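Local coordinates for sugar ABC transporter substrate-binding protein, BlMnBP1 (Bifidobacterium animalis subsp. lactis ATCC 27673, PDB 6I5R) that binds mannobiose as an extracellular solute-binding protein of an ABC transporter, probably delivering manno-oligosaccharides from beta-mannan for uptake, at residues N18-T23 with E332-S337; I40-N45 with I100-A105. All blocks are in the same frame, centred on the assembly; numbering follows the deposited sequence.

Contact 1 of 2, residues N18-T23 with E332-S337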
ATOM      1  N   ASN A  18      22.074  14.612   3.402  1.00 24.81           N
ATOM      2  CA  ASN A  18      23.050  13.538   3.212  1.00 19.71           C
ATOM      3  C   ASN A  18      24.408  14.004   3.723  1.00 27.83           C
ATOM      4  O   ASN A  18      25.001  14.942   3.169  1.00 29.28           O
ATOM      5  CB  ASN A  18      23.116  13.133   1.740  1.00 21.32           C
ATOM      6  CG  ASN A  18      23.996  11.889   1.502  1.00 23.74           C
ATOM      7  OD1 ASN A  18      24.802  11.483   2.358  1.00 24.47           O
ATOM      8  ND2 ASN A  18      23.872  11.312   0.304  1.00 23.97           N
ATOM      9  N   LYS A  19      24.884  13.383   4.809  1.00 23.78           N
ATOM     10  CA  LYS A  19      26.182  13.738   5.370  1.00 23.08           C
ATOM     11  C   LYS A  19      27.324  12.952   4.756  1.00 23.14           C
ATOM     12  O   LYS A  19      28.488  13.316   4.981  1.00 34.35           O
ATOM     13  CB  LYS A  19      26.233  13.496   6.890  1.00 21.89           C
ATOM     14  CG  LYS A  19      25.217  14.237   7.693  1.00 22.28           C
ATOM     15  CD  LYS A  19      25.271  13.858   9.179  1.00 23.37           C
ATOM     16  CE  LYS A  19      24.209  14.671   9.901  1.00 24.22           C
ATOM     17  NZ  LYS A  19      23.818  14.173  11.249  1.00 24.17           N
ATOM     18  N   THR A  20      27.027  11.907   3.988  1.00 24.45           N
ATOM     19  CA  THR A  20      28.043  10.937   3.585  1.00 21.21           C
ATOM     20  C   THR A  20      28.855  11.365   2.373  1.00 23.60           C
ATOM     21  O   THR A  20      29.943  10.842   2.173  1.00 27.57           O
ATOM     22  CB  THR A  20      27.419   9.573   3.251  1.00 27.07           C
ATOM     23  OG1 THR A  20      26.673   9.646   2.015  1.00 27.23           O
ATOM     24  CG2 THR A  20      26.517   9.137   4.384  1.00 26.82           C
ATOM     25  N   GLY A  21      28.345  12.245   1.527  1.00 20.61           N
ATOM     26  CA  GLY A  21      29.016  12.534   0.272  1.00 25.42           C
ATOM     27  C   GLY A  21      28.799  11.512  -0.821  1.00 25.52           C
ATOM     28  O   GLY A  21      29.407  11.631  -1.903  1.00 24.84           O
ATOM     29  N   ILE A  22      27.935  10.529  -0.588  1.00 24.55           N
ATOM     30  CA  ILE A  22      27.732   9.393  -1.487  1.00 20.65           C
ATOM     31  C   ILE A  22      26.244   9.296  -1.822  1.00 20.68           C
ATOM     32  O   ILE A  22      25.397   9.254  -0.918  1.00 21.64           O
ATOM     33  CB  ILE A  22      28.213   8.082  -0.843  1.00 22.89           C
ATOM     34  CG1 ILE A  22      29.606   8.234  -0.246  1.00 26.29           C
ATOM     35  CG2 ILE A  22      28.202   6.939  -1.847  1.00 26.43           C
ATOM     36  CD1 ILE A  22      29.966   7.101   0.732  1.00 25.56           C
ATOM     37  N   THR A  23      25.928   9.240  -3.109  1.00 19.80           N
ATOM     38  CA  THR A  23      24.548   8.991  -3.492  1.00 17.52           C
ATOM     39  C   THR A  23      24.344   7.501  -3.671  1.00 16.39           C
ATOM     40  O   THR A  23      25.289   6.732  -3.837  1.00 21.92           O
ATOM     41  CB  THR A  23      24.139   9.736  -4.770  1.00 24.84           C
ATOM     42  OG1 THR A  23      24.956   9.341  -5.873  1.00 18.38           O
ATOM     43  CG2 THR A  23      24.220  11.255  -4.546  1.00 23.53           C
ATOM     44  N   GLU A 332      28.438   7.893   9.318  1.00 17.96           N
ATOM     45  CA  GLU A 332      28.691   6.459   9.256  1.00 16.39           C
ATOM     46  C   GLU A 332      27.382   5.687   9.185  1.00 21.31           C
ATOM     47  O   GLU A 332      27.219   4.806   8.336  1.00 18.71           O
ATOM     48  CB  GLU A 332      29.531   6.019  10.468  1.00 20.70           C
ATOM     49  CG  GLU A 332      30.007   4.565  10.445  1.00 24.30           C
ATOM     50  CD  GLU A 332      30.989   4.230  11.583  1.00 26.01           C
ATOM     51  OE1 GLU A 332      30.820   4.768  12.725  1.00 32.85           O
ATOM     52  OE2 GLU A 332      31.967   3.438  11.339  1.00 39.37           O
ATOM     53  N   LYS A 333      26.421   6.033  10.056  1.00 16.54           N
ATOM     54  CA  LYS A 333      25.157   5.301  10.084  1.00 24.75           C
ATOM     55  C   LYS A 333      24.294   5.627   8.876  1.00 20.77           C
ATOM     56  O   LYS A 333      23.549   4.767   8.400  1.00 16.39           O
ATOM     57  CB  LYS A 333      24.391   5.592  11.377  1.00 18.80           C
ATOM     58  CG  LYS A 333      25.143   5.078  12.601  1.00 20.34           C
ATOM     59  CD  LYS A 333      24.310   5.196  13.881  1.00 19.98           C
ATOM     60  CE  LYS A 333      25.100   4.679  15.084  1.00 24.71           C
ATOM     61  NZ  LYS A 333      24.198   4.444  16.222  1.00 26.07           N
ATOM     62  N   GLN A 334      24.362   6.861   8.380  1.00 16.39           N
ATOM     63  CA  GLN A 334      23.691   7.167   7.125  1.00 18.40           C
ATOM     64  C   GLN A 334      24.192   6.272   5.998  1.00 21.53           C
ATOM     65  O   GLN A 334      23.401   5.741   5.209  1.00 16.39           O
ATOM     66  CB  GLN A 334      23.893   8.637   6.764  1.00 16.39           C
ATOM     67  CG  GLN A 334      23.143   9.611   7.632  1.00 20.04           C
ATOM     68  CD  GLN A 334      23.176  11.002   7.077  1.00 17.42           C
ATOM     69  OE1 GLN A 334      23.649  11.204   5.989  1.00 20.85           O
ATOM     70  NE2 GLN A 334      22.636  11.972   7.815  1.00 20.11           N
ATOM     71  N   GLU A 335      25.502   6.086   5.904  1.00 17.42           N
ATOM     72  CA  GLU A 335      26.044   5.273   4.826  1.00 21.58           C
ATOM     73  C   GLU A 335      25.754   3.797   5.059  1.00 20.83           C
ATOM     74  O   GLU A 335      25.338   3.082   4.134  1.00 16.39           O
ATOM     75  CB  GLU A 335      27.552   5.518   4.699  1.00 20.62           C
ATOM     76  CG  GLU A 335      28.138   4.907   3.444  1.00 20.15           C
ATOM     77  CD  GLU A 335      29.646   5.010   3.384  1.00 23.06           C
ATOM     78  OE1 GLU A 335      30.215   5.914   4.053  1.00 21.58           O
ATOM     79  OE2 GLU A 335      30.243   4.198   2.639  1.00 22.49           O
ATOM     80  N   ALA A 336      25.908   3.329   6.299  1.00 16.39           N
ATOM     81  CA  ALA A 336      25.549   1.952   6.604  1.00 20.32           C
ATOM     82  C   ALA A 336      24.094   1.687   6.242  1.00 16.43           C
ATOM     83  O   ALA A 336      23.766   0.647   5.672  1.00 16.39           O
ATOM     84  CB  ALA A 336      25.783   1.649   8.077  1.00 19.49           C
ATOM     85  N   SER A 337      23.219   2.643   6.544  1.00 16.39           N
ATOM     86  CA  SER A 337      21.793   2.453   6.288  1.00 18.49           C
ATOM     87  C   SER A 337      21.507   2.426   4.794  1.00 20.36           C
ATOM     88  O   SER A 337      20.646   1.669   4.337  1.00 16.39           O
ATOM     89  CB  SER A 337      20.993   3.568   6.963  1.00 20.11           C
ATOM     90  OG  SER A 337      21.062   3.499   8.378  1.00 16.39           O
TER

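Contact 2 of 2, residues I40-N45 with I100-A105. With BMA (beta-D-mannopyranose), chain B.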
ATOM      1  N   ILE A  40      22.785  -0.233  13.139  1.00 18.68           N
ATOM      2  CA  ILE A  40      21.657   0.569  12.697  1.00 20.00           C
ATOM      3  C   ILE A  40      20.377  -0.102  13.156  1.00 21.82           C
ATOM      4  O   ILE A  40      20.298  -1.331  13.259  1.00 17.19           O
ATOM      5  CB  ILE A  40      21.688   0.764  11.171  1.00 16.46           C
ATOM      6  CG1 ILE A  40      21.661  -0.579  10.455  1.00 19.72           C
ATOM      7  CG2 ILE A  40      22.988   1.545  10.808  1.00 24.58           C
ATOM      8  CD1 ILE A  40      21.558  -0.472   8.912  1.00 18.76           C
ATOM      9  N   THR A  41      19.379   0.734  13.443  1.00 17.14           N
ATOM     10  CA  THR A  41      18.069   0.313  13.906  1.00 17.82           C
ATOM     11  C   THR A  41      17.116   0.510  12.738  1.00 18.06           C
ATOM     12  O   THR A  41      17.016   1.618  12.193  1.00 16.39           O
ATOM     13  CB  THR A  41      17.630   1.093  15.142  1.00 17.21           C
ATOM     14  OG1 THR A  41      18.467   0.707  16.240  1.00 19.69           O
ATOM     15  CG2 THR A  41      16.187   0.754  15.515  1.00 24.63           C
ATOM     16  N   PHE A  42      16.427  -0.567  12.366  1.00 16.39           N
ATOM     17  CA  PHE A  42      15.551  -0.639  11.197  1.00 16.39           C
ATOM     18  C   PHE A  42      14.134  -0.852  11.714  1.00 16.39           C
ATOM     19  O   PHE A  42      13.837  -1.910  12.260  1.00 16.39           O
ATOM     20  CB  PHE A  42      16.028  -1.778  10.296  1.00 19.30           C
ATOM     21  CG  PHE A  42      15.058  -2.181   9.202  1.00 16.39           C
ATOM     22  CD1 PHE A  42      14.171  -1.277   8.656  1.00 20.45           C
ATOM     23  CD2 PHE A  42      15.069  -3.487   8.704  1.00 18.53           C
ATOM     24  CE1 PHE A  42      13.324  -1.665   7.653  1.00 17.47           C
ATOM     25  CE2 PHE A  42      14.206  -3.876   7.689  1.00 17.40           C
ATOM     26  CZ  PHE A  42      13.333  -2.959   7.175  1.00 18.68           C
ATOM     27  N   MET A  43      13.293   0.183  11.626  1.00 16.39           N
ATOM     28  CA  MET A  43      11.905   0.094  12.072  1.00 16.39           C
ATOM     29  C   MET A  43      11.031  -0.312  10.886  1.00 16.59           C
ATOM     30  O   MET A  43      11.105   0.302   9.820  1.00 16.39           O
ATOM     31  CB  MET A  43      11.419   1.437  12.617  1.00 16.39           C
ATOM     32  CG  MET A  43      12.115   1.967  13.864  1.00 16.39           C
ATOM     33  SD  MET A  43      11.398   3.599  14.247  1.00 19.25           S
ATOM     34  CE  MET A  43       9.674   3.213  14.353  1.00 20.38           C
ATOM     35  N   ASN A  44      10.199  -1.333  11.059  1.00 16.39           N
ATOM     36  CA  ASN A  44       9.250  -1.650   9.987  1.00 16.39           C
ATOM     37  C   ASN A  44       7.968  -2.238  10.568  1.00 17.83           C
ATOM     38  O   ASN A  44       7.829  -2.437  11.777  1.00 16.39           O
ATOM     39  CB  ASN A  44       9.871  -2.572   8.923  1.00 16.39           C
ATOM     40  CG  ASN A  44      10.113  -3.961   9.422  1.00 16.50           C
ATOM     41  OD1 ASN A  44       9.203  -4.771   9.506  1.00 16.39           O
ATOM     42  ND2 ASN A  44      11.350  -4.250   9.758  1.00 16.60           N
ATOM     43  N   ASN A  45       7.013  -2.508   9.674  1.00 16.39           N
ATOM     44  CA  ASN A  45       5.664  -2.896  10.071  1.00 18.41           C
ATOM     45  C   ASN A  45       5.452  -4.405  10.107  1.00 16.39           C
ATOM     46  O   ASN A  45       4.369  -4.856  10.488  1.00 16.39           O
ATOM     47  CB  ASN A  45       4.649  -2.309   9.102  1.00 16.97           C
ATOM     48  CG  ASN A  45       4.884  -2.779   7.684  1.00 18.68           C
ATOM     49  OD1 ASN A  45       5.985  -2.708   7.170  1.00 16.39           O
ATOM     50  ND2 ASN A  45       3.842  -3.297   7.062  1.00 16.39           N
ATOM     51  N   ILE A 100      16.794   3.579   9.924  1.00 16.39           N
ATOM     52  CA  ILE A 100      15.904   3.376   8.787  1.00 16.39           C
ATOM     53  C   ILE A 100      14.509   3.118   9.332  1.00 19.69           C
ATOM     54  O   ILE A 100      14.358   2.326  10.263  1.00 16.39           O
ATOM     55  CB  ILE A 100      16.311   2.165   7.932  1.00 19.72           C
ATOM     56  CG1 ILE A 100      17.697   2.300   7.352  1.00 20.70           C
ATOM     57  CG2 ILE A 100      15.270   1.937   6.800  1.00 18.49           C
ATOM     58  CD1 ILE A 100      18.256   0.946   6.996  1.00 16.91           C
ATOM     59  N   MET A 101      13.493   3.739   8.722  1.00 16.39           N
ATOM     60  CA  MET A 101      12.107   3.343   8.949  1.00 16.39           C
ATOM     61  C   MET A 101      11.382   3.273   7.608  1.00 17.10           C
ATOM     62  O   MET A 101      11.857   3.786   6.588  1.00 16.39           O
ATOM     63  CB  MET A 101      11.348   4.300   9.884  1.00 16.39           C
ATOM     64  CG  MET A 101      11.094   5.655   9.317  1.00 16.39           C
ATOM     65  SD  MET A 101       9.804   6.585  10.188  1.00 16.42           S
ATOM     66  CE  MET A 101      10.579   6.710  11.830  1.00 16.39           C
ATOM     67  N   MET A 102      10.220   2.621   7.610  1.00 16.39           N
ATOM     68  CA  MET A 102       9.331   2.725   6.460  1.00 16.39           C
ATOM     69  C   MET A 102       8.579   4.047   6.617  1.00 18.65           C
ATOM     70  O   MET A 102       7.978   4.313   7.668  1.00 16.39           O
ATOM     71  CB  MET A 102       8.382   1.526   6.375  1.00 16.39           C
ATOM     72  CG  MET A 102       9.074   0.190   6.501  1.00 16.84           C
ATOM     73  SD  MET A 102      10.596  -0.063   5.540  1.00 16.39           S
ATOM     74  CE  MET A 102       9.993  -0.121   3.836  1.00 16.39           C
ATOM     75  N   ILE A 103       8.633   4.878   5.588  1.00 16.39           N
ATOM     76  CA  ILE A 103       8.117   6.236   5.660  1.00 16.39           C
ATOM     77  C   ILE A 103       6.617   6.217   5.933  1.00 17.56           C
ATOM     78  O   ILE A 103       5.847   5.594   5.184  1.00 16.39           O
ATOM     79  CB  ILE A 103       8.406   7.002   4.365  1.00 16.39           C
ATOM     80  CG1 ILE A 103       9.908   7.099   4.156  1.00 19.18           C
ATOM     81  CG2 ILE A 103       7.738   8.349   4.407  1.00 16.39           C
ATOM     82  CD1 ILE A 103      10.325   7.531   2.798  1.00 16.39           C
ATOM     83  N   PRO A 104       6.182   6.862   7.014  1.00 16.39           N
ATOM     84  CA  PRO A 104       4.757   6.929   7.356  1.00 19.65           C
ATOM     85  C   PRO A 104       4.082   8.081   6.599  1.00 19.62           C
ATOM     86  O   PRO A 104       4.566   8.493   5.556  1.00 18.07           O
ATOM     87  CB  PRO A 104       4.767   7.189   8.857  1.00 18.28           C
ATOM     88  CG  PRO A 104       6.047   7.965   9.058  1.00 20.68           C
ATOM     89  CD  PRO A 104       7.035   7.387   8.113  1.00 19.86           C
ATOM     90  N   ALA A 105       2.952   8.563   7.136  1.00 19.47           N
ATOM     91  CA  ALA A 105       2.164   9.541   6.389  1.00 22.23           C
ATOM     92  C   ALA A 105       2.702  10.945   6.612  1.00 24.80           C
ATOM     93  O   ALA A 105       2.258  11.653   7.553  1.00 30.05           O
ATOM     94  CB  ALA A 105       0.695   9.399   6.780  1.00 24.98           C
TER
HETATM   95  C1  BMA B   2       0.404  -4.556   6.975  1.00 16.39           C
HETATM   96  C2  BMA B   2       0.068  -3.045   7.158  1.00 17.14           C
HETATM   97  C3  BMA B   2      -0.227  -2.465   5.810  1.00 18.09           C
HETATM   98  C4  BMA B   2       0.836  -2.851   4.787  1.00 16.39           C
HETATM   99  C5  BMA B   2       1.015  -4.369   4.729  1.00 17.65           C
HETATM  100  C6  BMA B   2       2.121  -4.771   3.774  1.00 16.39           C
HETATM  101  O2  BMA B   2       1.207  -2.316   7.613  1.00 16.39           O
HETATM  102  O3  BMA B   2      -0.344  -1.039   5.836  1.00 16.39           O
HETATM  103  O4  BMA B   2       0.402  -2.401   3.530  1.00 16.39           O
HETATM  104  O5  BMA B   2       1.386  -4.814   6.044  1.00 16.39           O
HETATM  105  O6  BMA B   2       3.390  -4.277   4.236  1.00 16.39           O

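Contact 1 of 2, residues N18-T23 with E332-S337
Gln334, on the first turns of helix 331-346, reaches across to Lys19 in the N-terminal loop, which folds over the helix as an Asx turn followed by an ST turn. The Gln334 chain runs extended beyond CG, and OE1 takes the backbone N-H of Lys19 at 2.8 Å in a nearly straight bond (169°). Its NE2 donates to Gly17 O, so the amide is held through both its oxygen and its nitrogen and its flip is fixed. The Lys19 side chain crosses that of Gln334 at about a right angle, Lys19 CG lying 3.4 Å from Gln334 NE2, and its own NZ hydrogen-bonds to Ile329 O. Thr20 sets its methyl against the helix, CG2 resting 3.6 Å from Gln334 CB, while its hydroxyl turns back into the loop. There OG1 gives its proton to Asn18 OD1 and accepts from Ile22 N. Asn18 OD1 also receives Thr20 N, and ND2 donates to Ile22 O, tying the loop together from within. Farther along, Ile22 meets Glu335 obliquely: with Glu335 CG anti to its backbone N (chi1 -169°), Ile22 CD1 sits over the flat face of the carboxylate, 3.4 Å from Glu335 CD and 3.5 Å from OE1 and OE2 alike.

Contact 2 of 2, residues I40-N45 with I100-A105
Strands 40-44 and 100-102 are parallel neighbours in the sheet of this periplasmic-binding-protein fold, and the first of them leads straight into the sugar pocket. Ile100 turns both its N-H and its C=O to the strand beside it, bonding either side of Phe42: its N donates to Thr41 O at 3.0 Å, and its O accepts from Met43 N at 2.8 Å, both nearly straight. Beyond that the ladder slackens, and Met102 N to Met43 O is a weak, bent bond.

Phe42 and Ile100 share one face of the sheet. CG2 of Ile100 comes obliquely to the ring, 3.9 Å from Phe42 CD1, while Met102 folds back through a bend at chi2 (-46°) to bring its sulfur in at the ring edge, SD to Phe42 CE1 3.8 Å, a Met-aromatic contact. Asn44 ND2 sits over one face of the same ring, offset toward the rim, while Asn44 OD1 accepts from Arg46 N. Trp59 and Phe340 meet the ring edge-to-face. On the opposite face of the sheet from Phe42 and Ile100, Met43 and Met101 lie side by side, CB to CB 4.0 Å.

Farther on, Asn45 ND2 donates to mannose O6 at 3.0 Å and to O2 at 2.9 Å. Its two N-H groups thus go to two hydroxyl oxygens of the same mannose unit, so the amide must face the sugar with its nitrogen and acts there as a donor.

Overall arrangement
Helix 331-346 joins the two contacts. In contact 1 it carries the N-terminal loop at the surface, and the centre of that contact lies about 27 Å from the centre of the chain; the helix also packs on the buried strands of contact 2, whose centre lies about 17 Å from that of contact 1. Ser337 and Ala336 make the join, Ser337 CB 3.6 Å from Ile100 CG1 and Ser337 OG 3.7 Å from Ile40 CG2, with Ala336 CB also against Ile40 CG2 at 3.9 Å. The layers therefore run from loop to helix to sheet. Contact 2 alone reaches the glycan, through Asn45; Asp320, at the strand 314-325 that pairs with 100-102, also hydrogen-bonds the mannose.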